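Local coordinates for protein putative amidohydrolase (Unidentified, PDB 3FEQ) that is probably a zinc-dependent prolidase of the amidohydrolase superfamily, cleaving dipeptides that carry a C-terminal proline, at residues G10-L16 against R53-P59. Sequence-based numbering, arbitrary orientation.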
loop_
_atom_site.group_PDB
_atom_site.type_symbol
_atom_site.label_atom_id
_atom_site.label_comp_id
_atom_site.label_asym_id
_atom_site.label_seq_id
_atom_site.Cartn_x
_atom_site.Cartn_y
_atom_site.Cartn_z
ATOM N N GLY C 10 14.877 63.504 18.187
ATOM C CA GLY C 10 14.740 64.655 17.299
ATOM C C GLY C 10 14.312 64.277 15.897
ATOM O O GLY C 10 14.598 65.002 14.937
ATOM N N GLY C 11 13.627 63.141 15.784
ATOM C CA GLY C 11 13.149 62.646 14.500
ATOM C C GLY C 11 11.860 63.313 14.065
ATOM O O GLY C 11 11.161 63.915 14.881
ATOM N N ASN C 12 11.552 63.218 12.775
ATOM C CA ASN C 12 10.257 63.651 12.274
ATOM C C ASN C 12 9.331 62.451 12.123
ATOM O O ASN C 12 9.371 61.733 11.130
ATOM C CB ASN C 12 10.415 64.397 10.952
ATOM C CG ASN C 12 11.623 65.309 10.943
ATOM O OD1 ASN C 12 12.461 65.232 10.050
ATOM N ND2 ASN C 12 11.725 66.167 11.947
ATOM N N VAL C 13 8.530 62.216 13.150
ATOM C CA VAL C 13 7.758 60.991 13.262
ATOM C C VAL C 13 6.537 61.020 12.354
ATOM O O VAL C 13 5.676 61.887 12.474
ATOM C CB VAL C 13 7.336 60.743 14.720
ATOM C CG1 VAL C 13 6.270 59.665 14.806
ATOM C CG2 VAL C 13 8.542 60.367 15.557
ATOM N N LEU C 14 6.477 60.067 11.436
ATOM C CA LEU C 14 5.369 59.990 10.512
ATOM C C LEU C 14 4.165 59.442 11.236
ATOM O O LEU C 14 4.197 58.335 11.763
ATOM C CB LEU C 14 5.713 59.085 9.339
ATOM C CG LEU C 14 5.124 59.465 7.982
ATOM C CD1 LEU C 14 5.478 58.388 6.970
ATOM C CD2 LEU C 14 3.617 59.679 8.028
ATOM N N ASP C 15 3.110 60.239 11.276
ATOM C CA ASP C 15 1.826 59.752 11.719
ATOM C C ASP C 15 0.916 59.615 10.523
ATOM O O ASP C 15 0.746 60.555 9.750
ATOM C CB ASP C 15 1.214 60.695 12.741
ATOM C CG ASP C 15 0.038 60.077 13.457
ATOM O OD1 ASP C 15 -1.070 60.062 12.876
ATOM O OD2 ASP C 15 0.227 59.597 14.597
ATOM N N LEU C 16 0.303 58.445 10.405
ATOM C CA LEU C 16 -0.266 58.000 9.146
ATOM C C LEU C 16 -1.765 58.238 9.017
ATOM O O LEU C 16 -2.267 58.443 7.915
ATOM C CB LEU C 16 0.082 56.535 8.894
ATOM C CG LEU C 16 1.503 56.342 8.371
ATOM C CD1 LEU C 16 2.135 55.095 8.954
ATOM C CD2 LEU C 16 1.509 56.306 6.860
ATOM N N ARG C 53 18.286 63.555 13.570
ATOM C CA ARG C 53 17.938 64.942 13.294
ATOM C C ARG C 53 17.623 65.124 11.808
ATOM O O ARG C 53 18.346 64.615 10.941
ATOM C CB ARG C 53 19.042 65.897 13.807
ATOM C CG ARG C 53 19.931 66.599 12.753
ATOM C CD ARG C 53 20.961 65.673 12.085
ATOM N NE ARG C 53 21.732 64.890 13.044
ATOM C CZ ARG C 53 22.474 63.830 12.735
ATOM N NH1 ARG C 53 23.140 63.194 13.688
ATOM N NH2 ARG C 53 22.543 63.399 11.483
ATOM N N GLY C 54 16.496 65.772 11.523
ATOM C CA GLY C 54 16.092 66.060 10.146
ATOM C C GLY C 54 15.934 64.811 9.295
ATOM O O GLY C 54 16.253 64.814 8.100
ATOM N N LYS C 55 15.465 63.734 9.926
ATOM C CA LYS C 55 15.252 62.458 9.256
ATOM C C LYS C 55 13.923 61.846 9.656
ATOM O O LYS C 55 13.519 61.928 10.815
ATOM C CB LYS C 55 16.401 61.499 9.553
ATOM C CG LYS C 55 17.568 61.698 8.613
ATOM C CD LYS C 55 18.767 60.886 9.021
ATOM C CE LYS C 55 19.493 61.535 10.176
ATOM N NZ LYS C 55 20.784 60.853 10.438
ATOM N N THR C 56 13.232 61.258 8.687
ATOM C CA THR C 56 11.899 60.732 8.924
ATOM C C THR C 56 11.957 59.364 9.569
ATOM O O THR C 56 12.560 58.446 9.037
ATOM C CB THR C 56 11.109 60.640 7.630
ATOM O OG1 THR C 56 10.961 61.952 7.080
ATOM C CG2 THR C 56 9.735 60.051 7.889
ATOM N N VAL C 57 11.344 59.238 10.736
ATOM C CA VAL C 57 11.221 57.936 11.380
ATOM C C VAL C 57 9.782 57.428 11.278
ATOM O O VAL C 57 8.843 58.093 11.722
ATOM C CB VAL C 57 11.751 57.948 12.847
ATOM C CG1 VAL C 57 11.505 59.280 13.504
ATOM C CG2 VAL C 57 11.151 56.819 13.668
ATOM N N MET C 58 9.616 56.287 10.611
ATOM C CA MET C 58 8.291 55.706 10.386
ATOM C C MET C 58 8.247 54.234 10.791
ATOM O O MET C 58 9.280 53.648 11.083
ATOM C CB MET C 58 7.837 55.910 8.935
ATOM C CG MET C 58 8.729 55.313 7.866
ATOM S SD MET C 58 8.045 55.651 6.229
ATOM C CE MET C 58 6.450 54.842 6.330
ATOM N N PRO C 59 7.046 53.636 10.845
ATOM C CA PRO C 59 7.024 52.204 11.137
ATOM C C PRO C 59 7.722 51.422 10.034
ATOM O O PRO C 59 7.755 51.862 8.879
ATOM C CB PRO C 59 5.526 51.858 11.155
ATOM C CG PRO C 59 4.819 53.146 11.265
ATOM C CD PRO C 59 5.691 54.178 10.637
#
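Asn12 and Leu14 reach across to Lys55 and Val57 through three backbone hydrogen bonds, pairing strand 11-15 in parallel with the start of strand 56-66. Asn12 N gives a nearly straight bond to Lys55 O (3.1 Å, 175° at the hydrogen), and Leu14 N gives another to Val57 O, also at 3.1 Å. Between them Val57 N returns a bond to Asn12 O at 3.2 Å; it is more bent, and the donor sits above the carbonyl plane. CA-H contacts from Thr56 to Asn12 O and from Val13 to Val57 O give those oxygens a second, weaker partner. The Asn12 side chain turns CG anti to the carbonyl carbon (chi1 -40°), which lays the amide beside the Gly54-Lys55 backbone; Asn12 OD1 comes within 3.4 Å of Lys55 N, at an angle too poor for a hydrogen bond.

The apolar contacts fall on both faces of the pair. On one, Val13 CG2 meets Val57 CG1 at 3.8 Å, and the same CG1 lies 3.9 Å from Gly11 CA, where no side chain intervenes. On the other, Leu14 and Met58 lie side by side: Leu14 CD1 is near Met58 CB, SD and CE alike, 3.7 Å from CE, which the bend at chi3 (-60°) keeps beside it. Leu349 of helix 345-351 covers both. Leu16 CD1 abuts Pro59 CD at 4.0 Å.

Strand 20-30 borders 11-15, while 377-380 lies along 56-66, so the pair sits inside the small beta domain that accompanies the metal-binding barrel in this superfamily. Strand 56-66 itself runs on to His65, a zinc ligand. Main-chain bonds thus fix the register and apolar side chains pack on both faces, tying strand 11-15, near the N-terminus, to the one that runs on into the barrel.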